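PDB 2J4D: cryptochrome DASH, chloroplastic/mitochondrial from Arabidopsis thaliana, which binds FAD and a methenyltetrahydrofolate light antenna, repairs cyclobutane pyrimidine dimers in single-stranded DNA, and may also serve as a blue-light photoreceptor. Local coordinates for residues H83-P88 against G412-E417; T90-G95 against L235-Q240; Q360-S365 against M405-R410. All coordinates share one frame; numbering follows the deposited sequence.

Interactions 1 and 3 are neighbours, with centres about 12 Å apart, and both use helix 409-419. Phe87 of interaction 1 and Phe363 of interaction 3 meet ring to ring. Interaction 2 has its centre about 15 Å from that of interaction 1. Arg94 NH1 of interaction 2 probably hydrogen-bonds Glu417 O of interaction 1. Interactions 2 and 3 do not touch; their centres are about 24 Å apart. Along the chain, the long connection from 83-88 to 412-417 takes in the other two contacts, with interaction 2 closing before interaction 3 opens. Interaction 1 thus joins the alpha/beta part to the FAD-binding part beside the folate, while interaction 3 lies within the FAD-binding part.

Interaction 1 (H83-P88 against G412-E417); sequences HFFNFP and GAEWFE. With MHF (5,10-methenyl-6,7,8-trihydrofolic acid), chain D.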
loop_
_atom_site.group_PDB
_atom_site.type_symbol
_atom_site.label_atom_id
_atom_site.label_comp_id
_atom_site.label_asym_id
_atom_site.label_seq_id
_atom_site.Cartn_x
_atom_site.Cartn_y
_atom_site.Cartn_z
ATOM N N HIS A 83 -15.536 -5.484 7.143
ATOM C CA HIS A 83 -16.149 -6.785 7.382
ATOM C C HIS A 83 -16.793 -7.112 8.723
ATOM O O HIS A 83 -17.993 -7.409 8.790
ATOM C CB HIS A 83 -15.126 -7.871 7.026
ATOM C CG HIS A 83 -15.698 -9.252 6.954
ATOM N ND1 HIS A 83 -15.908 -10.032 8.072
ATOM C CD2 HIS A 83 -16.088 -10.002 5.894
ATOM C CE1 HIS A 83 -16.399 -11.203 7.703
ATOM N NE2 HIS A 83 -16.517 -11.211 6.387
ATOM N N PHE A 84 -16.005 -7.073 9.785
ATOM C CA PHE A 84 -16.515 -7.409 11.104
ATOM C C PHE A 84 -17.104 -6.270 11.923
ATOM O O PHE A 84 -18.124 -6.458 12.569
ATOM C CB PHE A 84 -15.414 -8.096 11.928
ATOM C CG PHE A 84 -15.016 -9.450 11.402
ATOM C CD1 PHE A 84 -15.883 -10.535 11.510
ATOM C CD2 PHE A 84 -13.787 -9.636 10.777
ATOM C CE1 PHE A 84 -15.532 -11.787 11.002
ATOM C CE2 PHE A 84 -13.422 -10.887 10.263
ATOM C CZ PHE A 84 -14.297 -11.965 10.376
ATOM N N PHE A 85 -16.481 -5.093 11.883
ATOM C CA PHE A 85 -16.929 -3.968 12.698
ATOM C C PHE A 85 -17.551 -2.795 11.964
ATOM O O PHE A 85 -17.850 -1.762 12.560
ATOM C CB PHE A 85 -15.756 -3.503 13.557
ATOM C CG PHE A 85 -15.209 -4.588 14.427
ATOM C CD1 PHE A 85 -15.910 -5.005 15.556
ATOM C CD2 PHE A 85 -14.063 -5.281 14.058
ATOM C CE1 PHE A 85 -15.483 -6.104 16.303
ATOM C CE2 PHE A 85 -13.626 -6.383 14.793
ATOM C CZ PHE A 85 -14.339 -6.797 15.918
ATOM N N ASN A 86 -17.739 -2.972 10.665
ATOM C CA ASN A 86 -18.344 -1.978 9.802
ATOM C C ASN A 86 -17.902 -0.518 9.882
ATOM O O ASN A 86 -18.740 0.386 9.975
ATOM C CB ASN A 86 -19.867 -2.062 9.929
ATOM C CG ASN A 86 -20.384 -3.455 9.652
ATOM O OD1 ASN A 86 -20.565 -4.258 10.568
ATOM N ND2 ASN A 86 -20.601 -3.761 8.375
ATOM N N PHE A 87 -16.589 -0.284 9.844
ATOM C CA PHE A 87 -16.073 1.083 9.814
ATOM C C PHE A 87 -16.102 1.377 8.313
ATOM O O PHE A 87 -16.407 0.485 7.529
ATOM C CB PHE A 87 -14.622 1.145 10.312
ATOM C CG PHE A 87 -14.408 0.528 11.664
ATOM C CD1 PHE A 87 -15.388 0.617 12.652
ATOM C CD2 PHE A 87 -13.204 -0.097 11.969
ATOM C CE1 PHE A 87 -15.167 0.092 13.927
ATOM C CE2 PHE A 87 -12.969 -0.622 13.234
ATOM C CZ PHE A 87 -13.952 -0.527 14.219
ATOM N N PRO A 88 -15.801 2.615 7.884
ATOM C CA PRO A 88 -15.829 2.870 6.433
ATOM C C PRO A 88 -14.814 1.952 5.724
ATOM O O PRO A 88 -13.690 1.794 6.201
ATOM C CB PRO A 88 -15.430 4.337 6.330
ATOM C CG PRO A 88 -15.911 4.915 7.644
ATOM C CD PRO A 88 -15.534 3.854 8.638
ATOM N N GLY A 412 -8.611 -3.381 15.715
ATOM C CA GLY A 412 -7.486 -2.534 15.365
ATOM C C GLY A 412 -7.122 -2.676 13.892
ATOM O O GLY A 412 -6.807 -1.689 13.217
ATOM N N ALA A 413 -7.177 -3.902 13.381
ATOM C CA ALA A 413 -6.850 -4.151 11.979
ATOM C C ALA A 413 -7.834 -3.467 11.028
ATOM O O ALA A 413 -7.422 -2.927 9.991
ATOM C CB ALA A 413 -6.804 -5.664 11.700
ATOM N N GLU A 414 -9.123 -3.476 11.374
ATOM C CA GLU A 414 -10.129 -2.842 10.525
ATOM C C GLU A 414 -10.036 -1.326 10.571
ATOM O O GLU A 414 -10.342 -0.647 9.578
ATOM C CB GLU A 414 -11.549 -3.314 10.894
ATOM C CG GLU A 414 -11.860 -4.714 10.335
ATOM C CD GLU A 414 -13.325 -5.124 10.426
ATOM O OE1 GLU A 414 -14.187 -4.284 10.752
ATOM O OE2 GLU A 414 -13.609 -6.308 10.146
ATOM N N TRP A 415 -9.615 -0.785 11.713
ATOM C CA TRP A 415 -9.467 0.661 11.819
ATOM C C TRP A 415 -8.278 1.090 10.958
ATOM O O TRP A 415 -8.314 2.141 10.315
ATOM C CB TRP A 415 -9.254 1.102 13.272
ATOM C CG TRP A 415 -9.184 2.607 13.384
ATOM C CD1 TRP A 415 -8.132 3.348 13.841
ATOM C CD2 TRP A 415 -10.192 3.545 12.980
ATOM N NE1 TRP A 415 -8.422 4.694 13.747
ATOM C CE2 TRP A 415 -9.678 4.842 13.221
ATOM C CE3 TRP A 415 -11.476 3.418 12.435
ATOM C CZ2 TRP A 415 -10.405 6.005 12.938
ATOM C CZ3 TRP A 415 -12.200 4.577 12.150
ATOM C CH2 TRP A 415 -11.660 5.853 12.405
ATOM N N PHE A 416 -7.226 0.271 10.937
ATOM C CA PHE A 416 -6.063 0.568 10.103
ATOM C C PHE A 416 -6.543 0.464 8.644
ATOM O O PHE A 416 -6.162 1.265 7.788
ATOM C CB PHE A 416 -4.937 -0.441 10.364
ATOM C CG PHE A 416 -3.927 0.002 11.395
ATOM C CD1 PHE A 416 -4.313 0.739 12.515
ATOM C CD2 PHE A 416 -2.586 -0.369 11.270
ATOM C CE1 PHE A 416 -3.380 1.098 13.496
ATOM C CE2 PHE A 416 -1.644 -0.019 12.241
ATOM C CZ PHE A 416 -2.044 0.718 13.362
ATOM N N GLU A 417 -7.410 -0.506 8.372
ATOM C CA GLU A 417 -7.935 -0.675 7.017
ATOM C C GLU A 417 -8.687 0.583 6.567
ATOM O O GLU A 417 -8.595 1.007 5.412
ATOM C CB GLU A 417 -8.858 -1.894 6.933
ATOM C CG GLU A 417 -9.578 -1.986 5.571
ATOM C CD GLU A 417 -10.222 -3.334 5.303
ATOM O OE1 GLU A 417 -10.282 -4.182 6.224
ATOM O OE2 GLU A 417 -10.672 -3.540 4.155
HETATM N N1 MHF D . -9.486 -6.341 2.363
HETATM C C2 MHF D . -9.163 -6.765 1.094
HETATM N NA2 MHF D . -8.499 -5.915 0.260
HETATM N N3 MHF D . -9.490 -7.995 0.662
HETATM C C4 MHF D . -10.178 -8.868 1.459
HETATM O O4 MHF D . -10.479 -9.993 1.041
HETATM C C4A MHF D . -10.548 -8.459 2.774
HETATM N N5 MHF D . -11.298 -9.262 3.670
HETATM C C6 MHF D . -11.966 -8.685 4.888
HETATM C C7 MHF D . -10.923 -7.769 5.566
HETATM N N8 MHF D . -10.519 -6.768 4.523
HETATM C C8A MHF D . -10.179 -7.174 3.224
HETATM C C9 MHF D . -12.449 -9.897 5.733
HETATM N N10 MHF D . -11.878 -11.053 4.999
HETATM C C11 MHF D . -11.783 -10.642 3.592
HETATM C C12 MHF D . -13.986 -14.775 5.431
HETATM C C13 MHF D . -13.585 -14.010 6.567
HETATM C C14 MHF D . -12.925 -12.791 6.411
HETATM C C15 MHF D . -12.640 -12.282 5.116
HETATM C C16 MHF D . -13.068 -13.048 3.960
HETATM C C17 MHF D . -13.737 -14.278 4.120
HETATM C C MHF D . -14.640 -16.094 5.645
HETATM O O MHF D . -14.814 -16.492 6.791
HETATM N N MHF D . -15.023 -16.865 4.602
HETATM C CA MHF D . -15.636 -18.171 4.846
HETATM C CB MHF D . -16.574 -18.546 3.700
HETATM C CG MHF D . -17.708 -17.575 3.487
HETATM C CD MHF D . -18.564 -17.416 4.723
HETATM O OE1 MHF D . -19.283 -18.377 5.071
HETATM O OE2 MHF D . -18.503 -16.338 5.357
HETATM C CT MHF D . -14.552 -19.244 4.984
HETATM O O1 MHF D . -13.392 -18.969 4.609
HETATM O O2 MHF D . -14.868 -20.354 5.459
HETATM O O HOH W 1 -12.977 -5.157 6.268
#
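Residues 83-88 form an irregular loop that passes alongside helix residues 412-417, with Phe87 CA 6.9 Å from Trp415 CA at the nearest backbone approach. Glu414 carries most of the contact. Its carboxylate takes two successive backbone N-H groups of the loop. Phe84 N gives a short bond to Glu414 OE2, 2.5 Å, on the syn lone pair. Phe85 N gives a bond to Glu414 OE1, 2.7 Å, also on the syn side but 23° out of the carboxylate plane. Thr82 adds a hydroxyl bond to OE1, so three bonds fix the rotation of this buried acid. CG lies anti to the carbonyl carbon (chi1 -78°), and the chain beyond it is extended, which carries the carboxylate out to the loop.

The CD2-CE2 edge of Phe87 lies against Glu414 CB and the backbone at Trp415 N. Phe87 also makes an edge-to-face pair with Trp415. The Trp415 edge points toward the Phe87 face, with planes at 84°, and Phe87 CD2 is 3.9 Å from Trp415 CE3. The arrangement joins the alpha/beta domain of a class-1 photolyase to its helical FAD-binding domain, and the folate antenna sits at this junction. One face of the His83 ring is met, near its rim, by MHF C14, while His83 CG is 3.5 Å from MHF C9. Glu417 OE1 accepts a bond from MHF N8, 3.1 Å, and OE2 a weak one. Lys89 pairs with OE2, and Tyr429 bonds to OE1. A water accepts from His83 N and donates to Glu417 OE1, 2.9 Å away.

Interaction 2 (T90-G95 against L235-Q240); sequences TGALRG and LGVEPQ
Ala92 presents its methyl to residues 237-240. Ala92 CB lies 3.5 Å from Gln240 CB. The same Ala92 CB is 3.4 Å from Glu238 O, a carbonyl oxygen. Val237 adds a methyl to this site, its CG1 3.8 Å from Ala92 CB. That branch stands opposite the backbone N about the first bond (chi1 177°), which turns it to the helix start. Leu93 CG and CD1 lie against the Gln240 amide nitrogen NE2, each 3.8 Å away, and Leu93 CD2 is 3.6 Å from the backbone Gln240 O. The extended Gln240 chain runs slantwise across the leucine. With an alanine at Leu93, the stem and amide of Gln240 would probably be left without the leucine branches beside them, with a gap there, though Ser384 would still hold the NE2 end.

One water links the backbones: it donates to Ala92 O and accepts from Gln240 N, 2.9 Å away. Further out, Gln240 NE2 bonds to Ser384 O. Gly91 is the N-cap of helix 92-111 and is tied by backbone bonds to Thr418. This helix connects neighbouring parallel strands 67-74 and 117-120, a beta-alpha-beta crossover of the alpha/beta domain. Residues 235-240 belong to the long connection between helix 194-204 and strand 245-248. The direct contacts are van der Waals, and the polar link runs through the water, so the fit rests on shape more than on directed bonds.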
loop_
_atom_site.group_PDB
_atom_site.type_symbol
_atom_site.label_atom_id
_atom_site.label_comp_id
_atom_site.label_asym_id
_atom_site.label_seq_id
_atom_site.Cartn_x
_atom_site.Cartn_y
_atom_site.Cartn_z
ATOM N N THR A 90 -13.299 2.433 2.923
ATOM C CA THR A 90 -12.225 3.308 2.483
ATOM C C THR A 90 -12.426 4.690 3.119
ATOM O O THR A 90 -13.394 5.396 2.820
ATOM C CB THR A 90 -12.193 3.470 0.951
ATOM O OG1 THR A 90 -11.893 2.209 0.339
ATOM C CG2 THR A 90 -11.123 4.480 0.549
ATOM N N GLY A 91 -11.512 5.057 4.009
ATOM C CA GLY A 91 -11.597 6.349 4.665
ATOM C C GLY A 91 -11.331 7.483 3.690
ATOM O O GLY A 91 -10.785 7.276 2.599
ATOM N N ALA A 92 -11.703 8.688 4.102
ATOM C CA ALA A 92 -11.556 9.886 3.282
ATOM C C ALA A 92 -10.141 10.162 2.782
ATOM O O ALA A 92 -9.957 10.525 1.618
ATOM C CB ALA A 92 -12.081 11.101 4.053
ATOM N N LEU A 93 -9.140 9.999 3.642
ATOM C CA LEU A 93 -7.777 10.280 3.206
ATOM C C LEU A 93 -7.287 9.320 2.122
ATOM O O LEU A 93 -6.682 9.762 1.149
ATOM C CB LEU A 93 -6.811 10.297 4.396
ATOM C CG LEU A 93 -7.061 11.402 5.439
ATOM C CD1 LEU A 93 -6.062 11.263 6.563
ATOM C CD2 LEU A 93 -6.948 12.778 4.806
ATOM N N ARG A 94 -7.536 8.018 2.264
ATOM C CA ARG A 94 -7.089 7.107 1.212
ATOM C C ARG A 94 -7.930 7.346 -0.036
ATOM O O ARG A 94 -7.442 7.234 -1.159
ATOM C CB ARG A 94 -7.183 5.628 1.631
ATOM C CG ARG A 94 -6.641 4.699 0.527
ATOM C CD ARG A 94 -6.363 3.257 0.981
ATOM N NE ARG A 94 -7.589 2.503 1.244
ATOM C CZ ARG A 94 -8.060 2.237 2.461
ATOM N NH1 ARG A 94 -7.408 2.666 3.536
ATOM N NH2 ARG A 94 -9.178 1.523 2.602
ATOM N N GLY A 95 -9.198 7.680 0.157
ATOM C CA GLY A 95 -10.039 7.969 -0.987
ATOM C C GLY A 95 -9.482 9.153 -1.764
ATOM O O GLY A 95 -9.446 9.147 -2.992
ATOM N N LEU A 235 -19.445 9.658 -4.131
ATOM C CA LEU A 235 -19.258 8.330 -3.562
ATOM C C LEU A 235 -19.774 8.199 -2.150
ATOM O O LEU A 235 -19.736 7.114 -1.574
ATOM C CB LEU A 235 -17.781 7.961 -3.587
ATOM C CG LEU A 235 -17.232 8.016 -5.004
ATOM C CD1 LEU A 235 -15.744 7.703 -5.013
ATOM C CD2 LEU A 235 -18.017 7.037 -5.852
ATOM N N GLY A 236 -20.244 9.304 -1.584
ATOM C CA GLY A 236 -20.771 9.257 -0.236
ATOM C C GLY A 236 -19.728 9.411 0.852
ATOM O O GLY A 236 -19.946 9.004 1.993
ATOM N N VAL A 237 -18.588 9.998 0.505
ATOM C CA VAL A 237 -17.526 10.204 1.480
ATOM C C VAL A 237 -17.295 11.701 1.648
ATOM O O VAL A 237 -17.170 12.427 0.666
ATOM C CB VAL A 237 -16.196 9.541 1.020
ATOM C CG1 VAL A 237 -15.091 9.830 2.033
ATOM C CG2 VAL A 237 -16.384 8.034 0.872
ATOM N N GLU A 238 -17.261 12.164 2.891
ATOM C CA GLU A 238 -17.017 13.577 3.147
ATOM C C GLU A 238 -15.516 13.800 2.989
ATOM O O GLU A 238 -14.713 13.194 3.702
ATOM C CB GLU A 238 -17.449 13.944 4.567
ATOM C CG GLU A 238 -17.368 15.432 4.898
ATOM C CD GLU A 238 -18.153 16.299 3.920
ATOM O OE1 GLU A 238 -19.194 15.832 3.407
ATOM O OE2 GLU A 238 -17.734 17.454 3.674
ATOM N N PRO A 239 -15.117 14.660 2.042
ATOM C CA PRO A 239 -13.690 14.915 1.845
ATOM C C PRO A 239 -13.014 15.329 3.142
ATOM O O PRO A 239 -13.636 15.951 4.005
ATOM C CB PRO A 239 -13.680 16.039 0.817
ATOM C CG PRO A 239 -14.904 15.750 -0.006
ATOM C CD PRO A 239 -15.928 15.403 1.062
ATOM N N GLN A 240 -11.742 14.974 3.275
ATOM C CA GLN A 240 -10.963 15.328 4.450
ATOM C C GLN A 240 -9.594 15.745 3.942
ATOM O O GLN A 240 -9.041 15.110 3.048
ATOM C CB GLN A 240 -10.824 14.126 5.386
ATOM C CG GLN A 240 -10.190 14.456 6.728
ATOM C CD GLN A 240 -10.022 13.228 7.599
ATOM O OE1 GLN A 240 -10.918 12.386 7.678
ATOM N NE2 GLN A 240 -8.877 13.125 8.268
HETATM O O HOH W 2 -10.354 13.303 1.301
#

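Interaction 3 (Q360-S365 against M405-R410); sequences QKLFES and MGLDWR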
loop_
_atom_site.group_PDB
_atom_site.type_symbol
_atom_site.label_atom_id
_atom_site.label_comp_id
_atom_site.label_asym_id
_atom_site.label_seq_id
_atom_site.Cartn_x
_atom_site.Cartn_y
_atom_site.Cartn_z
ATOM N N GLN A 360 -16.692 -1.348 23.108
ATOM C CA GLN A 360 -16.740 -0.181 22.236
ATOM C C GLN A 360 -16.085 1.055 22.852
ATOM O O GLN A 360 -15.402 1.813 22.159
ATOM C CB GLN A 360 -18.193 0.119 21.858
ATOM C CG GLN A 360 -18.363 1.054 20.666
ATOM C CD GLN A 360 -17.618 0.577 19.423
ATOM O OE1 GLN A 360 -17.534 -0.624 19.150
ATOM N NE2 GLN A 360 -17.087 1.525 18.653
ATOM N N LYS A 361 -16.280 1.251 24.154
ATOM C CA LYS A 361 -15.701 2.401 24.836
ATOM C C LYS A 361 -14.181 2.324 24.830
ATOM O O LYS A 361 -13.502 3.312 24.541
ATOM C CB LYS A 361 -16.198 2.485 26.281
ATOM C CG LYS A 361 -17.012 3.734 26.580
ATOM C CD LYS A 361 -17.060 4.019 28.078
ATOM C CE LYS A 361 -15.657 4.250 28.634
ATOM N NZ LYS A 361 -15.514 5.578 29.299
ATOM N N LEU A 362 -13.647 1.155 25.165
ATOM C CA LEU A 362 -12.204 0.983 25.169
ATOM C C LEU A 362 -11.673 1.226 23.771
ATOM O O LEU A 362 -10.709 1.966 23.585
ATOM C CB LEU A 362 -11.814 -0.423 25.613
ATOM C CG LEU A 362 -11.558 -0.611 27.106
ATOM C CD1 LEU A 362 -10.959 -1.988 27.339
ATOM C CD2 LEU A 362 -10.602 0.462 27.602
ATOM N N PHE A 363 -12.308 0.603 22.785
ATOM C CA PHE A 363 -11.871 0.779 21.408
ATOM C C PHE A 363 -11.870 2.251 20.996
ATOM O O PHE A 363 -10.884 2.751 20.445
ATOM C CB PHE A 363 -12.766 -0.009 20.446
ATOM C CG PHE A 363 -12.466 0.263 19.001
ATOM C CD1 PHE A 363 -11.250 -0.126 18.446
ATOM C CD2 PHE A 363 -13.360 0.986 18.217
ATOM C CE1 PHE A 363 -10.925 0.212 17.128
ATOM C CE2 PHE A 363 -13.047 1.329 16.901
ATOM C CZ PHE A 363 -11.827 0.943 16.357
ATOM N N GLU A 364 -12.967 2.953 21.265
ATOM C CA GLU A 364 -13.036 4.350 20.877
ATOM C C GLU A 364 -11.947 5.225 21.486
ATOM O O GLU A 364 -11.504 6.182 20.851
ATOM C CB GLU A 364 -14.419 4.919 21.192
ATOM C CG GLU A 364 -15.513 4.210 20.408
ATOM C CD GLU A 364 -16.869 4.867 20.541
ATOM O OE1 GLU A 364 -17.092 5.574 21.548
ATOM O OE2 GLU A 364 -17.714 4.663 19.639
ATOM N N SER A 365 -11.502 4.900 22.700
ATOM C CA SER A 365 -10.456 5.696 23.347
ATOM C C SER A 365 -9.132 5.543 22.594
ATOM O O SER A 365 -8.342 6.486 22.510
ATOM C CB SER A 365 -10.283 5.286 24.821
ATOM O OG SER A 365 -9.772 3.970 24.953
ATOM N N MET A 405 -5.015 -3.371 26.390
ATOM C CA MET A 405 -6.460 -3.178 26.386
ATOM C C MET A 405 -7.237 -4.486 26.298
ATOM O O MET A 405 -8.419 -4.528 26.637
ATOM C CB MET A 405 -6.874 -2.263 25.234
ATOM C CG MET A 405 -6.286 -0.876 25.331
ATOM S SD MET A 405 -6.925 0.197 24.053
ATOM C CE MET A 405 -8.289 0.935 24.882
ATOM N N GLY A 406 -6.573 -5.547 25.843
ATOM C CA GLY A 406 -7.226 -6.842 25.726
ATOM C C GLY A 406 -8.327 -6.920 24.678
ATOM O O GLY A 406 -9.232 -7.751 24.779
ATOM N N LEU A 407 -8.250 -6.077 23.654
ATOM C CA LEU A 407 -9.279 -6.068 22.612
ATOM C C LEU A 407 -9.063 -7.016 21.440
ATOM O O LEU A 407 -7.936 -7.377 21.107
ATOM C CB LEU A 407 -9.456 -4.651 22.058
ATOM C CG LEU A 407 -9.973 -3.594 23.037
ATOM C CD1 LEU A 407 -9.995 -2.232 22.364
ATOM C CD2 LEU A 407 -11.365 -3.980 23.513
ATOM N N ASP A 408 -10.178 -7.411 20.832
ATOM C CA ASP A 408 -10.210 -8.271 19.648
ATOM C C ASP A 408 -9.298 -7.536 18.659
ATOM O O ASP A 408 -9.603 -6.408 18.269
ATOM C CB ASP A 408 -11.655 -8.308 19.120
ATOM C CG ASP A 408 -11.828 -9.189 17.904
ATOM O OD1 ASP A 408 -10.992 -9.119 16.976
ATOM O OD2 ASP A 408 -12.825 -9.946 17.869
ATOM N N TRP A 409 -8.194 -8.163 18.258
ATOM C CA TRP A 409 -7.235 -7.515 17.360
ATOM C C TRP A 409 -7.792 -7.021 16.026
ATOM O O TRP A 409 -7.273 -6.067 15.440
ATOM C CB TRP A 409 -6.027 -8.432 17.100
ATOM C CG TRP A 409 -6.305 -9.674 16.275
ATOM C CD1 TRP A 409 -6.635 -10.919 16.742
ATOM C CD2 TRP A 409 -6.253 -9.787 14.845
ATOM N NE1 TRP A 409 -6.786 -11.798 15.690
ATOM C CE2 TRP A 409 -6.560 -11.128 14.517
ATOM C CE3 TRP A 409 -5.975 -8.882 13.810
ATOM C CZ2 TRP A 409 -6.598 -11.588 13.191
ATOM C CZ3 TRP A 409 -6.013 -9.341 12.488
ATOM C CH2 TRP A 409 -6.322 -10.684 12.194
ATOM N N ARG A 410 -8.852 -7.654 15.546
ATOM C CA ARG A 410 -9.429 -7.253 14.271
ATOM C C ARG A 410 -10.063 -5.862 14.347
ATOM O O ARG A 410 -10.271 -5.213 13.327
ATOM C CB ARG A 410 -10.431 -8.319 13.813
ATOM C CG ARG A 410 -9.756 -9.691 13.649
ATOM C CD ARG A 410 -10.752 -10.811 13.516
ATOM N NE ARG A 410 -11.632 -10.875 14.672
ATOM C CZ ARG A 410 -12.796 -11.515 14.683
ATOM N NH1 ARG A 410 -13.219 -12.146 13.596
ATOM N NH2 ARG A 410 -13.545 -11.508 15.774
#
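Leu362 meets Met405 and Leu407 on one side of helix 360-367. Its CD2 touches the methyl Met405 CE at 3.6 Å, and its CD1 lies by the carbonyl oxygen of Met405. Leu362 and Met405 lie alongside each other, their ends pointing opposite ways. Met405 bends at its third torsion (chi3 93°), which folds its methyl back against the helix. There Met405 CE comes unusually close to Leu362 O, 2.9 Å. Leu407 comes in beside the base of Leu362, with CD1 4.1 Å from Leu362 CB.

The same Leu407 methyl continues to Phe363, where CD1 is 3.7 Å from Phe363 CA. The first torsion of Phe363 (chi1 173°) sends its ring to Met411 and Trp415 of helix 409-419, and the ring also packs with Phe87. Ser365, one turn on from Leu362, donates its hydroxyl to Leu362 O at 2.6 Å from OG. Ser365 OG is also 3.4 Å from Met405 CE. Val491 touches both Leu362 and Ser365.

The partner segment is a tight connection between helices. Gly406 leaves helix 391-404 with positive phi, and Leu407 then points its side chain to helix 360-367. Asp408 follows as an Asx-turn N-cap of helix 409-419: OD1 accepts from Arg410 N, 3.0 Å away. Arg410 makes a salt bridge through two nitrogens, NE to Asp408 OD1 and NH2 to Asp408 OD2 (2.7 Å), so OD1 takes two donors. Gln358 also bonds OD2. The apolar seam joins helix 360-367 to the turn between helices 391-404 and 409-419, within the helical FAD-binding domain of this class-1 photolyase relative.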